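Local atomic coordinates of NADH oxidase (Thermus thermophilus, PDB entry 6RVB), a protein that uses NADH to reduce coenzyme A disulfide, working as a flavoprotein with bound FAD. Residues 377-390 and 404-417. Residues are numbered along the deposited sequence; the frame is centred on the assembly and turned at random.
Sequences LVYEEGTGRLLGGA and LAALLHREGSVEDL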
loop_
_atom_site.group_PDB
_atom_site.type_symbol
_atom_site.label_atom_id
_atom_site.label_comp_id
_atom_site.label_asym_id
_atom_site.label_seq_id
_atom_site.Cartn_x
_atom_site.Cartn_y
_atom_site.Cartn_z
ATOM N N LEU A 377 2.648 8.948 12.860
ATOM C CA LEU A 377 1.521 9.803 12.550
ATOM C C LEU A 377 1.806 11.140 13.172
ATOM O O LEU A 377 2.138 11.216 14.322
ATOM C CB LEU A 377 0.312 9.177 13.216
ATOM C CG LEU A 377 -0.779 8.576 12.413
ATOM C CD1 LEU A 377 -0.284 8.123 11.025
ATOM C CD2 LEU A 377 -1.438 7.531 13.258
ATOM N N VAL A 378 1.646 12.212 12.440
ATOM C CA VAL A 378 1.776 13.588 12.988
ATOM C C VAL A 378 0.391 14.235 12.924
ATOM O O VAL A 378 -0.205 14.318 11.864
ATOM C CB VAL A 378 2.778 14.376 12.116
ATOM C CG1 VAL A 378 2.906 15.733 12.514
ATOM C CG2 VAL A 378 4.112 13.735 12.243
ATOM N N TYR A 379 -0.175 14.619 14.053
ATOM C CA TYR A 379 -1.562 15.136 14.070
ATOM C C TYR A 379 -1.724 16.419 14.922
ATOM O O TYR A 379 -0.802 16.822 15.589
ATOM C CB TYR A 379 -2.546 14.077 14.541
ATOM C CG TYR A 379 -2.183 13.479 15.856
ATOM C CD1 TYR A 379 -1.143 12.540 16.008
ATOM C CD2 TYR A 379 -2.822 13.890 16.961
ATOM C CE1 TYR A 379 -0.815 12.027 17.255
ATOM C CE2 TYR A 379 -2.510 13.408 18.173
ATOM C CZ TYR A 379 -1.542 12.477 18.354
ATOM O OH TYR A 379 -1.358 12.065 19.677
ATOM N N GLU A 380 -2.885 17.068 14.851
ATOM C CA GLU A 380 -3.184 18.306 15.564
ATOM C C GLU A 380 -3.865 17.965 16.872
ATOM O O GLU A 380 -4.680 17.073 16.926
ATOM C CB GLU A 380 -4.118 19.143 14.744
ATOM C CG GLU A 380 -4.214 20.521 15.228
ATOM C CD GLU A 380 -4.952 21.509 14.333
ATOM O OE1 GLU A 380 -4.651 22.695 14.548
ATOM O OE2 GLU A 380 -5.832 21.157 13.501
ATOM N N GLU A 381 -3.518 18.638 17.957
ATOM C CA GLU A 381 -3.908 18.160 19.244
ATOM C C GLU A 381 -5.390 17.992 19.417
ATOM O O GLU A 381 -5.876 16.926 19.849
ATOM C CB GLU A 381 -3.427 19.141 20.260
ATOM C CG GLU A 381 -2.955 18.538 21.629
ATOM C CD GLU A 381 -2.244 19.607 22.421
ATOM O OE1 GLU A 381 -2.953 20.503 22.907
ATOM O OE2 GLU A 381 -1.002 19.617 22.486
ATOM N N GLY A 382 -6.143 19.031 19.123
ATOM C CA GLY A 382 -7.536 18.941 19.521
ATOM C C GLY A 382 -8.425 18.265 18.522
ATOM O O GLY A 382 -9.142 17.327 18.833
ATOM N N THR A 383 -8.323 18.767 17.286
ATOM C CA THR A 383 -9.125 18.376 16.149
ATOM C C THR A 383 -8.853 16.968 15.737
ATOM O O THR A 383 -9.725 16.264 15.241
ATOM C CB THR A 383 -8.741 19.195 15.015
ATOM O OG1 THR A 383 -7.323 19.270 15.005
ATOM C CG2 THR A 383 -9.316 20.543 15.165
ATOM N N GLY A 384 -7.636 16.544 15.928
ATOM C CA GLY A 384 -7.235 15.245 15.460
ATOM C C GLY A 384 -6.857 15.181 14.003
ATOM O O GLY A 384 -6.611 14.127 13.475
ATOM N N ARG A 385 -6.810 16.343 13.374
ATOM C CA ARG A 385 -6.516 16.482 11.993
ATOM C C ARG A 385 -5.147 15.897 11.727
ATOM O O ARG A 385 -4.209 16.295 12.390
ATOM C CB ARG A 385 -6.547 17.954 11.675
ATOM C CG ARG A 385 -6.238 18.236 10.231
ATOM C CD ARG A 385 -6.175 19.698 9.961
ATOM N NE ARG A 385 -5.499 20.045 8.718
ATOM C CZ ARG A 385 -5.043 21.290 8.447
ATOM N NH1 ARG A 385 -5.215 22.290 9.372
ATOM N NH2 ARG A 385 -4.410 21.545 7.252
ATOM N N LEU A 386 -5.017 14.963 10.774
ATOM C CA LEU A 386 -3.692 14.496 10.321
ATOM C C LEU A 386 -2.978 15.572 9.630
ATOM O O LEU A 386 -3.587 16.302 8.873
ATOM C CB LEU A 386 -3.769 13.441 9.224
ATOM C CG LEU A 386 -3.694 11.928 9.370
ATOM C CD1 LEU A 386 -2.734 11.655 10.497
ATOM C CD2 LEU A 386 -5.050 11.445 9.706
ATOM N N LEU A 387 -1.668 15.590 9.785
ATOM C CA LEU A 387 -0.799 16.612 9.207
ATOM C C LEU A 387 0.439 16.051 8.499
ATOM O O LEU A 387 1.120 16.802 7.808
ATOM C CB LEU A 387 -0.290 17.562 10.281
ATOM C CG LEU A 387 -1.211 18.394 11.136
ATOM C CD1 LEU A 387 -0.342 19.031 12.192
ATOM C CD2 LEU A 387 -1.852 19.409 10.317
ATOM N N GLY A 388 0.773 14.777 8.708
ATOM C CA GLY A 388 1.927 14.169 8.081
ATOM C C GLY A 388 2.054 12.787 8.607
ATOM O O GLY A 388 1.330 12.440 9.493
ATOM N N GLY A 389 2.958 11.993 8.072
ATOM C CA GLY A 389 2.981 10.572 8.413
ATOM C C GLY A 389 4.200 9.930 7.783
ATOM O O GLY A 389 4.721 10.473 6.800
ATOM N N ALA A 390 4.709 8.836 8.344
ATOM C CA ALA A 390 5.760 8.117 7.657
ATOM C C ALA A 390 5.469 6.661 7.690
ATOM O O ALA A 390 4.830 6.195 8.595
ATOM C CB ALA A 390 7.025 8.381 8.280
ATOM N N LEU A 404 -2.349 7.536 3.869
ATOM C CA LEU A 404 -2.308 8.775 4.590
ATOM C C LEU A 404 -2.343 9.906 3.626
ATOM O O LEU A 404 -2.980 10.904 3.923
ATOM C CB LEU A 404 -1.067 8.851 5.437
ATOM C CG LEU A 404 -0.796 7.764 6.455
ATOM C CD1 LEU A 404 0.623 8.016 6.957
ATOM C CD2 LEU A 404 -1.818 7.893 7.518
ATOM N N ALA A 405 -1.695 9.775 2.471
ATOM C CA ALA A 405 -1.862 10.798 1.456
ATOM C C ALA A 405 -3.317 10.925 1.048
ATOM O O ALA A 405 -3.807 12.039 0.891
ATOM C CB ALA A 405 -1.024 10.566 0.293
ATOM N N ALA A 406 -4.056 9.833 0.912
ATOM C CA ALA A 406 -5.502 9.999 0.639
ATOM C C ALA A 406 -6.223 10.848 1.714
ATOM O O ALA A 406 -7.033 11.691 1.406
ATOM C CB ALA A 406 -6.136 8.734 0.512
ATOM N N LEU A 407 -5.912 10.616 2.992
ATOM C CA LEU A 407 -6.518 11.329 4.102
ATOM C C LEU A 407 -6.080 12.771 4.164
ATOM O O LEU A 407 -6.884 13.652 4.277
ATOM C CB LEU A 407 -6.250 10.614 5.413
ATOM C CG LEU A 407 -6.968 9.272 5.575
ATOM C CD1 LEU A 407 -6.411 8.552 6.697
ATOM C CD2 LEU A 407 -8.384 9.507 5.835
ATOM N N LEU A 408 -4.801 13.015 4.063
ATOM C CA LEU A 408 -4.306 14.354 3.951
ATOM C C LEU A 408 -5.001 15.203 2.899
ATOM O O LEU A 408 -5.021 16.441 2.985
ATOM C CB LEU A 408 -2.811 14.294 3.680
ATOM C CG LEU A 408 -1.836 14.774 4.760
ATOM C CD1 LEU A 408 -2.348 14.505 6.079
ATOM C CD2 LEU A 408 -0.663 14.042 4.591
ATOM N N HIS A 409 -5.597 14.563 1.906
ATOM C CA HIS A 409 -6.027 15.313 0.741
ATOM C C HIS A 409 -7.305 16.096 0.991
ATOM O O HIS A 409 -7.365 17.304 0.682
ATOM C CB HIS A 409 -6.151 14.398 -0.477
ATOM C CG HIS A 409 -6.061 15.122 -1.787
ATOM N ND1 HIS A 409 -7.196 15.564 -2.456
ATOM C CD2 HIS A 409 -4.994 15.495 -2.537
ATOM C CE1 HIS A 409 -6.832 16.217 -3.544
ATOM N NE2 HIS A 409 -5.504 16.194 -3.615
ATOM N N ARG A 410 -8.321 15.398 1.530
ATOM C CA ARG A 410 -9.475 16.029 2.219
ATOM C C ARG A 410 -8.927 16.527 3.624
ATOM O O ARG A 410 -7.758 16.744 3.759
ATOM C CB ARG A 410 -10.616 15.021 2.332
ATOM C CG ARG A 410 -10.476 14.019 3.563
ATOM C CD ARG A 410 -11.812 13.645 4.394
ATOM N NE ARG A 410 -11.821 12.285 5.018
ATOM C CZ ARG A 410 -11.535 11.110 4.393
ATOM N NH1 ARG A 410 -11.136 11.049 3.111
ATOM N NH2 ARG A 410 -11.609 9.951 5.064
ATOM N N GLU A 411 -9.637 16.691 4.705
ATOM C CA GLU A 411 -8.835 17.088 5.875
ATOM C C GLU A 411 -8.321 15.944 6.646
ATOM O O GLU A 411 -7.103 15.828 6.940
ATOM C CB GLU A 411 -9.604 17.955 6.825
ATOM C CG GLU A 411 -10.006 19.357 6.163
ATOM C CD GLU A 411 -8.828 20.141 5.645
ATOM O OE1 GLU A 411 -7.704 19.530 5.770
ATOM O OE2 GLU A 411 -9.073 21.313 5.150
ATOM N N GLY A 412 -9.223 15.103 7.028
ATOM C CA GLY A 412 -8.839 13.749 7.396
ATOM C C GLY A 412 -8.213 13.647 8.781
ATOM O O GLY A 412 -7.138 14.218 9.021
ATOM N N SER A 413 -8.863 12.939 9.702
ATOM C CA SER A 413 -8.380 12.880 11.046
ATOM C C SER A 413 -7.864 11.510 11.435
ATOM O O SER A 413 -8.098 10.539 10.764
ATOM C CB SER A 413 -9.504 13.250 12.007
ATOM O OG SER A 413 -10.706 12.567 11.703
ATOM N N VAL A 414 -7.195 11.411 12.558
ATOM C CA VAL A 414 -6.966 10.137 13.148
ATOM C C VAL A 414 -8.243 9.319 13.281
ATOM O O VAL A 414 -8.282 8.100 13.051
ATOM C CB VAL A 414 -6.404 10.331 14.518
ATOM C CG1 VAL A 414 -6.271 9.018 15.224
ATOM C CG2 VAL A 414 -5.103 11.050 14.414
ATOM N N GLU A 415 -9.323 9.962 13.681
ATOM C CA GLU A 415 -10.601 9.244 13.750
ATOM C C GLU A 415 -11.013 8.629 12.394
ATOM O O GLU A 415 -11.511 7.539 12.374
ATOM C CB GLU A 415 -11.703 10.177 14.233
ATOM C CG GLU A 415 -11.686 10.535 15.701
ATOM C CD GLU A 415 -12.175 9.402 16.581
ATOM O OE1 GLU A 415 -11.874 9.442 17.826
ATOM O OE2 GLU A 415 -12.853 8.492 16.008
ATOM N N ASP A 416 -10.858 9.363 11.291
ATOM C CA ASP A 416 -11.087 8.868 9.962
ATOM C C ASP A 416 -10.217 7.681 9.655
ATOM O O ASP A 416 -10.669 6.642 9.188
ATOM C CB ASP A 416 -10.810 9.966 8.957
ATOM C CG ASP A 416 -11.925 11.035 8.930
ATOM O OD1 ASP A 416 -13.105 10.671 9.241
ATOM O OD2 ASP A 416 -11.614 12.215 8.579
ATOM N N LEU A 417 -8.938 7.824 9.898
ATOM C CA LEU A 417 -8.055 6.694 9.707
ATOM C C LEU A 417 -8.523 5.510 10.523
ATOM O O LEU A 417 -8.500 4.410 10.054
ATOM C CB LEU A 417 -6.640 7.069 10.082
ATOM C CG LEU A 417 -5.616 5.940 10.071
ATOM C CD1 LEU A 417 -5.612 5.272 8.783
ATOM C CD2 LEU A 417 -4.242 6.479 10.348
#
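L386 is the main bump on the strand side. Its CB meets L408 CD1 at 3.6 Å. Its CD2 branch fits into a hollow formed by the backbone of S413 and V414. L407 CD1 closes one flank, farther off. G412 runs past the base of the same side chain. The other bump comes from the helix. L404 CD1 sits over the bare CA of G389, 3.8 Å away, where a CB would probably run into it. The L404 and L377 side chains cross at a slant, with L404 CD2 3.8 Å from L377 CD1. The other branch of L377 meets L417 tip to tip, CD2 to CD2 at 4.2 Å. V414 CG2 rests against both G384 O and Y379 CB. It lies anti to the carbonyl carbon, and this sets it against the hairpin.

Two backbone bonds join the segments beside L386. L386 N donates to G412 O at 2.9 Å, in the carbonyl plane. V414 N donates to G384 O at 2.9 Å. Together they make R385 and S413 a non-hydrogen-bonded antiparallel pair.

R385 starts away from the helices. Its CG is anti to the backbone N (chi1 180°) and the extended chain brings NE to 3.7 Å from E411 OE1. This salt bridge is long. The carboxylate oxygen lies well out of the guanidinium plane, and the two planes are 67° apart. L387 CD2 lies above one guanidinium face, offset toward its rim. With an alanine here, E411 would probably lose its opposite charge and V289 O its weak hydrogen bond from NH2.

S413 N-caps helix 414-418 and forms a capping box with D416. The hairpin carries a classic beta bulge, L387 and G388 against V378. The whole is a layer of helices packed on the antiparallel sheet of the dimerisation domain of pyridine nucleotide-disulfide oxidoreductases.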